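Long-range contact in endoglucanase, family GH5 (Zobellia galactanivorans, PDB 6GL0), which hydrolyses hemicelluloses such as, probably, mixed-linkage glucan, by cutting beta-glycosidic bonds in the polysaccharide chain: residues N99-E104 with T143-R148. The protein carries 1 engineered substitution. Residues are numbered along the deposited sequence; the frame is centred on the assembly and turned at random.
Sequences NIHHDE and TLNEPR. With GLC (alpha-D-glucopyranose), chain D; BGC (beta-D-glucopyranose), chain B.
The side chains of His101 and Asn145 stack on each other where the loops after neighbouring strands 95-99 and 139-142 of the eight-stranded TIM barrel meet, the second loop carrying the Asn-Glu-Pro sequence characteristic of family GH5. The amide lies over one face of the imidazole, the planes 19° apart, with Asn145 ND2 3.1 Å from His101 CE1, near the ring rim. Asn145 reaches this position with CG anti to its backbone N (chi1 173°), while Asn145 N donates to Ile100 O at 2.9 Å. Arg57 NH2 hydrogen-bonds Asn145 OD1, which holds the amide's rotation and leaves Asn145 ND2 to donate to GLC O2 at 2.9 Å and to water 1. In the ring plane, Asn99 ND2 donates to His101 ND1 (3.2 Å, 170°), which points His101 NE2 at GLC O3, a 3.0 Å hydrogen bond in which either atom could be the donor. With an alanine in place of His101, GLC O3 would probably lose this partner, one side of the Asn145 amide its cover and Asn99 ND2 one acceptor. Farther along, the Glu104 chain bends about CB-CG, and waters 1 and 2 both donate to OE2. Arg148 NH1 forms a salt bridge with Glu104 OE2 at 2.9 Å, though as a hydrogen bond it is weak, and also donates to Glu146 O at 2.9 Å.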
loop_
_atom_site.group_PDB
_atom_site.type_symbol
_atom_site.label_atom_id
_atom_site.label_comp_id
_atom_site.label_asym_id
_atom_site.label_seq_id
_atom_site.Cartn_x
_atom_site.Cartn_y
_atom_site.Cartn_z
ATOM N N ASN A 99 -28.952 11.057 -1.560
ATOM C CA ASN A 99 -28.136 11.983 -2.327
ATOM C C ASN A 99 -28.874 13.095 -3.069
ATOM O O ASN A 99 -30.104 13.229 -2.952
ATOM C CB ASN A 99 -27.207 11.184 -3.263
ATOM C CG ASN A 99 -27.854 10.752 -4.560
ATOM O OD1 ASN A 99 -29.042 10.995 -4.835
ATOM N ND2 ASN A 99 -27.039 10.118 -5.399
ATOM N N ILE A 100 -28.069 13.907 -3.789
ATOM C CA ILE A 100 -28.522 14.739 -4.892
ATOM C C ILE A 100 -28.036 14.058 -6.185
ATOM O O ILE A 100 -26.805 13.882 -6.366
ATOM C CB ILE A 100 -27.967 16.162 -4.784
ATOM C CG1 ILE A 100 -28.569 16.886 -3.592
ATOM C CG2 ILE A 100 -28.242 16.957 -6.078
ATOM C CD1 ILE A 100 -28.099 18.324 -3.452
ATOM N N HIS A 101 -28.993 13.687 -7.060
ATOM C CA HIS A 101 -28.740 12.818 -8.218
ATOM C C HIS A 101 -28.761 13.607 -9.545
ATOM O O HIS A 101 -27.769 14.288 -9.809
ATOM C CB HIS A 101 -29.650 11.587 -8.236
ATOM C CG HIS A 101 -29.045 10.413 -8.921
ATOM N ND1 HIS A 101 -28.170 9.550 -8.284
ATOM C CD2 HIS A 101 -29.206 9.926 -10.177
ATOM C CE1 HIS A 101 -27.801 8.598 -9.127
ATOM N NE2 HIS A 101 -28.436 8.785 -10.273
ATOM N N HIS A 102 -29.816 13.522 -10.384
ATOM C CA HIS A 102 -29.748 14.083 -11.754
ATOM C C HIS A 102 -30.134 15.569 -11.743
ATOM O O HIS A 102 -31.076 15.973 -12.437
ATOM C CB HIS A 102 -30.689 13.365 -12.730
ATOM C CG HIS A 102 -30.330 11.965 -13.026
ATOM N ND1 HIS A 102 -29.050 11.589 -13.407
ATOM C CD2 HIS A 102 -31.092 10.845 -13.066
ATOM C CE1 HIS A 102 -29.046 10.300 -13.655
ATOM N NE2 HIS A 102 -30.282 9.821 -13.468
ATOM N N ASP A 103 -29.360 16.359 -11.010
ATOM C CA ASP A 103 -29.596 17.765 -10.747
ATOM C C ASP A 103 -28.507 18.670 -11.357
ATOM O O ASP A 103 -28.353 19.852 -10.978
ATOM C CB ASP A 103 -29.692 17.975 -9.227
ATOM C CG ASP A 103 -31.040 17.553 -8.665
ATOM O OD1 ASP A 103 -32.044 18.173 -9.069
ATOM O OD2 ASP A 103 -31.116 16.616 -7.843
ATOM N N GLU A 104 -27.818 18.147 -12.375
ATOM C CA GLU A 104 -26.711 18.872 -13.003
ATOM C C GLU A 104 -27.163 20.124 -13.775
ATOM O O GLU A 104 -26.344 21.009 -14.008
ATOM C CB GLU A 104 -25.900 17.960 -13.931
ATOM C CG GLU A 104 -25.219 16.787 -13.211
ATOM C CD GLU A 104 -26.100 15.557 -13.023
ATOM O OE1 GLU A 104 -27.260 15.536 -13.505
ATOM O OE2 GLU A 104 -25.611 14.587 -12.408
ATOM N N THR A 143 -23.354 14.051 -0.994
ATOM C CA THR A 143 -23.590 15.432 -1.361
ATOM C C THR A 143 -23.962 15.629 -2.834
ATOM O O THR A 143 -24.936 16.292 -3.113
ATOM C CB THR A 143 -22.405 16.346 -0.935
ATOM O OG1 THR A 143 -21.151 15.744 -1.236
ATOM C CG2 THR A 143 -22.464 16.586 0.587
ATOM N N LEU A 144 -23.215 15.001 -3.748
ATOM C CA LEU A 144 -23.436 15.091 -5.188
ATOM C C LEU A 144 -23.104 13.765 -5.897
ATOM O O LEU A 144 -22.034 13.204 -5.690
ATOM C CB LEU A 144 -22.544 16.159 -5.795
ATOM C CG LEU A 144 -22.666 17.566 -5.230
ATOM C CD1 LEU A 144 -21.508 18.417 -5.685
ATOM C CD2 LEU A 144 -23.993 18.197 -5.663
ATOM N N ASN A 145 -24.013 13.310 -6.762
ATOM C CA ASN A 145 -23.916 12.013 -7.394
ATOM C C ASN A 145 -22.696 11.910 -8.288
ATOM O O ASN A 145 -21.764 11.174 -7.974
ATOM C CB ASN A 145 -25.213 11.660 -8.178
ATOM C CG ASN A 145 -25.086 10.382 -9.000
ATOM O OD1 ASN A 145 -24.630 9.365 -8.490
ATOM N ND2 ASN A 145 -25.509 10.414 -10.261
ATOM N N GLU A 146 -22.784 12.567 -9.436
ATOM C CA GLU A 146 -21.756 12.589 -10.465
ATOM C C GLU A 146 -21.610 14.028 -11.002
ATOM O O GLU A 146 -21.885 14.281 -12.163
ATOM C CB GLU A 146 -22.112 11.577 -11.564
ATOM C CG GLU A 146 -22.100 10.138 -11.060
ATOM C CD GLU A 146 -22.266 9.094 -12.159
ATOM O OE1 GLU A 146 -22.759 9.434 -13.265
ATOM O OE2 GLU A 146 -21.889 7.924 -11.921
ATOM N N PRO A 147 -21.238 14.973 -10.133
ATOM C CA PRO A 147 -21.210 16.388 -10.519
ATOM C C PRO A 147 -20.201 16.651 -11.610
ATOM O O PRO A 147 -19.084 16.125 -11.580
ATOM C CB PRO A 147 -20.862 17.116 -9.217
ATOM C CG PRO A 147 -20.077 16.122 -8.455
ATOM C CD PRO A 147 -20.581 14.756 -8.830
ATOM N N ARG A 148 -20.648 17.383 -12.621
ATOM C CA ARG A 148 -19.945 17.513 -13.887
ATOM C C ARG A 148 -20.625 18.546 -14.766
ATOM O O ARG A 148 -21.736 19.025 -14.454
ATOM C CB ARG A 148 -19.871 16.181 -14.647
ATOM C CG ARG A 148 -21.218 15.708 -15.190
ATOM C CD ARG A 148 -21.203 14.257 -15.587
ATOM N NE ARG A 148 -22.448 13.877 -16.238
ATOM C CZ ARG A 148 -23.595 13.577 -15.620
ATOM N NH1 ARG A 148 -23.711 13.612 -14.311
ATOM N NH2 ARG A 148 -24.640 13.239 -16.348
HETATM C C1 GLC D . -24.561 6.327 -13.008
HETATM C C2 GLC D . -25.773 7.253 -12.842
HETATM C C3 GLC D . -27.092 6.524 -13.006
HETATM C C4 GLC D . -27.068 5.759 -14.311
HETATM C C5 GLC D . -25.910 4.785 -14.247
HETATM C C6 GLC D . -25.754 3.905 -15.481
HETATM O O1 GLC D . -24.326 5.473 -11.883
HETATM O O2 GLC D . -25.676 7.820 -11.533
HETATM O O3 GLC D . -28.150 7.465 -12.986
HETATM O O4 GLC D . -28.278 5.047 -14.486
HETATM O O5 GLC D . -24.738 5.556 -14.151
HETATM O O6 GLC D . -25.566 4.731 -16.615
HETATM C C2 BGC B . -30.047 4.311 -15.843
HETATM C C3 BGC B . -30.766 4.554 -17.157
HETATM C C4 BGC B . -31.205 5.997 -17.305
HETATM C C5 BGC B . -30.013 6.883 -17.031
HETATM C C6 BGC B . -30.396 8.346 -16.983
HETATM C C1 BGC B . -28.874 5.262 -15.751
HETATM O O2 BGC B . -29.589 2.981 -15.800
HETATM O O3 BGC B . -31.838 3.648 -17.254
HETATM O O4 BGC B . -31.626 6.231 -18.648
HETATM O O5 BGC B . -29.341 6.571 -15.833
HETATM O O6 BGC B . -29.243 9.153 -17.207
HETATM O O HOH W 1 -26.591 12.118 -12.224
HETATM O O HOH W 2 -24.772 14.698 -9.932
HETATM O O HOH W 3 -23.755 20.452 -15.757
#